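PDB 4EWC: putative nucleoprotein from Infectious salmon anemia virus, which encapsidates the negative-strand viral RNA and shields it from nucleases, forming the ribonucleoprotein that is the template for transcription and replication. Local coordinates for residues A[148-151]-A[152-156]. Residues are numbered along the deposited sequence; the frame is centred on the assembly and turned at random.
Sequences SLFI and GMVFP
F150 carries its CG anti to the backbone N (chi1 -178°), and this lays the ring beside V154, one helical turn further on. V154 turns its CG2 back to the side of its own backbone N. That methyl sits over the centre of one face of the F150 ring, 3.7 Å from V154 CG2 to the ring centroid, in a CH-pi contact. I151 and F155 form a second pair of this kind. Their side chains lie side by side and point the same way. I151 CG2 lies over one face of the F155 ring, shifted from the centre toward the rim, with 3.7 Å from I151 CG2 to F155 CD1. Both pairs are i to i+4 neighbours on the same alpha-helix, 142-162, in this alpha-helical nucleoprotein. The stretch is predicted to be transmembrane, but here it packs within the folded protein. The F150 ring meets S257, C260 and M261 of helix 253-269, and I151 meets I264 of the same helix. F155 meets L397, M398 and I401 of helix 394-402. L149 and the selenomethionine M153 are likewise aligned, with 4.0 Å from L149 CD1 to M153 SE. The backbone bonds are those of the alpha-helix, from G152 N to S148 O, M153 N to L149 O, V154 N to F150 O and F155 N to I151 O. F150 O also accepts M153 N at 3.3 Å, from well above the carbonyl plane. P156 has no N-H to give to G152, and the helix is kinked there. P156 CD lies 3.7 Å from I151 O, which already accepts F155 N. The hydroxyl of S148 bonds outside this turn, OG to the backbone O of M410.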
ATOM      1  N   SER A 148      13.725  31.123  -0.274  1.00 48.64           N
ATOM      2  CA  SER A 148      12.516  31.904  -0.572  1.00 47.14           C
ATOM      3  C   SER A 148      12.840  33.249  -1.193  1.00 46.84           C
ATOM      4  O   SER A 148      12.092  33.748  -2.042  1.00 49.90           O
ATOM      5  CB  SER A 148      11.644  32.117   0.665  1.00 49.38           C
ATOM      6  OG  SER A 148      11.021  30.916   1.063  1.00 49.56           O
ATOM      7  N   LEU A 149      13.940  33.846  -0.756  1.00 47.96           N
ATOM      8  CA  LEU A 149      14.359  35.129  -1.304  1.00 50.23           C
ATOM      9  C   LEU A 149      14.759  34.931  -2.759  1.00 49.89           C
ATOM     10  O   LEU A 149      14.287  35.644  -3.655  1.00 49.21           O
ATOM     11  CB  LEU A 149      15.524  35.705  -0.501  1.00 43.40           C
ATOM     12  CG  LEU A 149      16.024  37.053  -0.998  1.00 49.05           C
ATOM     13  CD1 LEU A 149      14.830  37.975  -1.158  1.00 53.74           C
ATOM     14  CD2 LEU A 149      17.042  37.671  -0.067  1.00 47.07           C
ATOM     15  N   PHE A 150      15.628  33.947  -2.972  1.00 48.03           N
ATOM     16  CA  PHE A 150      16.057  33.538  -4.298  1.00 46.45           C
ATOM     17  C   PHE A 150      14.870  33.338  -5.221  1.00 46.80           C
ATOM     18  O   PHE A 150      14.836  33.903  -6.310  1.00 49.24           O
ATOM     19  CB  PHE A 150      16.892  32.253  -4.222  1.00 48.07           C
ATOM     20  CG  PHE A 150      17.426  31.790  -5.553  1.00 46.83           C
ATOM     21  CD1 PHE A 150      16.613  31.121  -6.458  1.00 45.26           C
ATOM     22  CD2 PHE A 150      18.746  32.010  -5.889  1.00 47.37           C
ATOM     23  CE1 PHE A 150      17.107  30.713  -7.675  1.00 43.90           C
ATOM     24  CE2 PHE A 150      19.251  31.603  -7.095  1.00 42.70           C
ATOM     25  CZ  PHE A 150      18.435  30.954  -7.990  1.00 45.01           C
ATOM     26  N   ILE A 151      13.909  32.522  -4.798  1.00 44.33           N
ATOM     27  CA  ILE A 151      12.753  32.240  -5.642  1.00 47.14           C
ATOM     28  C   ILE A 151      11.940  33.511  -5.910  1.00 44.07           C
ATOM     29  O   ILE A 151      11.658  33.842  -7.054  1.00 44.28           O
ATOM     30  CB  ILE A 151      11.862  31.122  -5.070  1.00 47.11           C
ATOM     31  CG1 ILE A 151      12.597  29.783  -5.146  1.00 40.69           C
ATOM     32  CG2 ILE A 151      10.563  31.035  -5.861  1.00 42.79           C
ATOM     33  CD1 ILE A 151      12.005  28.697  -4.256  1.00 39.06           C
ATOM     34  N   GLY A 152      11.600  34.241  -4.859  1.00 46.61           N
ATOM     35  CA  GLY A 152      10.885  35.502  -5.008  1.00 45.19           C
ATOM     36  C   GLY A 152      11.507  36.541  -5.936  1.00 45.32           C
ATOM     37  O   GLY A 152      10.789  37.387  -6.479  1.00 43.52           O
HETATM   38  N   MSE A 153      12.828  36.482  -6.123  1.00 44.10           N
HETATM   39  CA  MSE A 153      13.525  37.434  -6.991  1.00 46.40           C
HETATM   40  C   MSE A 153      13.790  36.877  -8.380  1.00 48.72           C
HETATM   41  O   MSE A 153      13.730  37.611  -9.368  1.00 48.75           O
HETATM   42  CB  MSE A 153      14.831  37.945  -6.354  1.00 46.78           C
HETATM   43  CG  MSE A 153      14.582  38.982  -5.268  1.00 49.66           C
HETATM   44 SE   MSE A 153      16.248  39.647  -4.506  0.80 60.57          SE
HETATM   45  CE  MSE A 153      16.879  40.617  -6.042  1.00 53.34           C
ATOM     46  N   VAL A 154      14.068  35.577  -8.457  1.00 47.08           N
ATOM     47  CA  VAL A 154      14.413  34.949  -9.724  1.00 40.28           C
ATOM     48  C   VAL A 154      13.172  34.633 -10.560  1.00 44.80           C
ATOM     49  O   VAL A 154      13.120  34.982 -11.740  1.00 48.91           O
ATOM     50  CB  VAL A 154      15.333  33.702  -9.506  1.00 47.77           C
ATOM     51  CG1 VAL A 154      15.555  32.881 -10.809  1.00 39.68           C
ATOM     52  CG2 VAL A 154      16.681  34.131  -8.906  1.00 48.93           C
ATOM     53  N   PHE A 155      12.159  34.011  -9.958  1.00 44.25           N
ATOM     54  CA  PHE A 155      10.940  33.632 -10.708  1.00 44.26           C
ATOM     55  C   PHE A 155      10.226  34.771 -11.478  1.00 45.95           C
ATOM     56  O   PHE A 155       9.839  34.571 -12.634  1.00 44.79           O
ATOM     57  CB  PHE A 155       9.967  32.814  -9.841  1.00 39.94           C
ATOM     58  CG  PHE A 155      10.348  31.354  -9.710  1.00 43.60           C
ATOM     59  CD1 PHE A 155      11.655  30.987  -9.395  1.00 45.68           C
ATOM     60  CD2 PHE A 155       9.403  30.343  -9.899  1.00 45.43           C
ATOM     61  CE1 PHE A 155      12.022  29.638  -9.285  1.00 42.56           C
ATOM     62  CE2 PHE A 155       9.758  28.989  -9.784  1.00 40.33           C
ATOM     63  CZ  PHE A 155      11.062  28.645  -9.477  1.00 38.38           C
ATOM     64  N   PRO A 156      10.050  35.961 -10.850  1.00 46.29           N
ATOM     65  CA  PRO A 156       9.488  37.074 -11.637  1.00 44.94           C
ATOM     66  C   PRO A 156      10.331  37.386 -12.877  1.00 45.11           C
ATOM     67  O   PRO A 156       9.783  37.618 -13.952  1.00 47.15           O
ATOM     68  CB  PRO A 156       9.523  38.249 -10.663  1.00 36.23           C
ATOM     69  CG  PRO A 156       9.398  37.609  -9.312  1.00 43.86           C
ATOM     70  CD  PRO A 156      10.160  36.305  -9.417  1.00 45.56           C
TER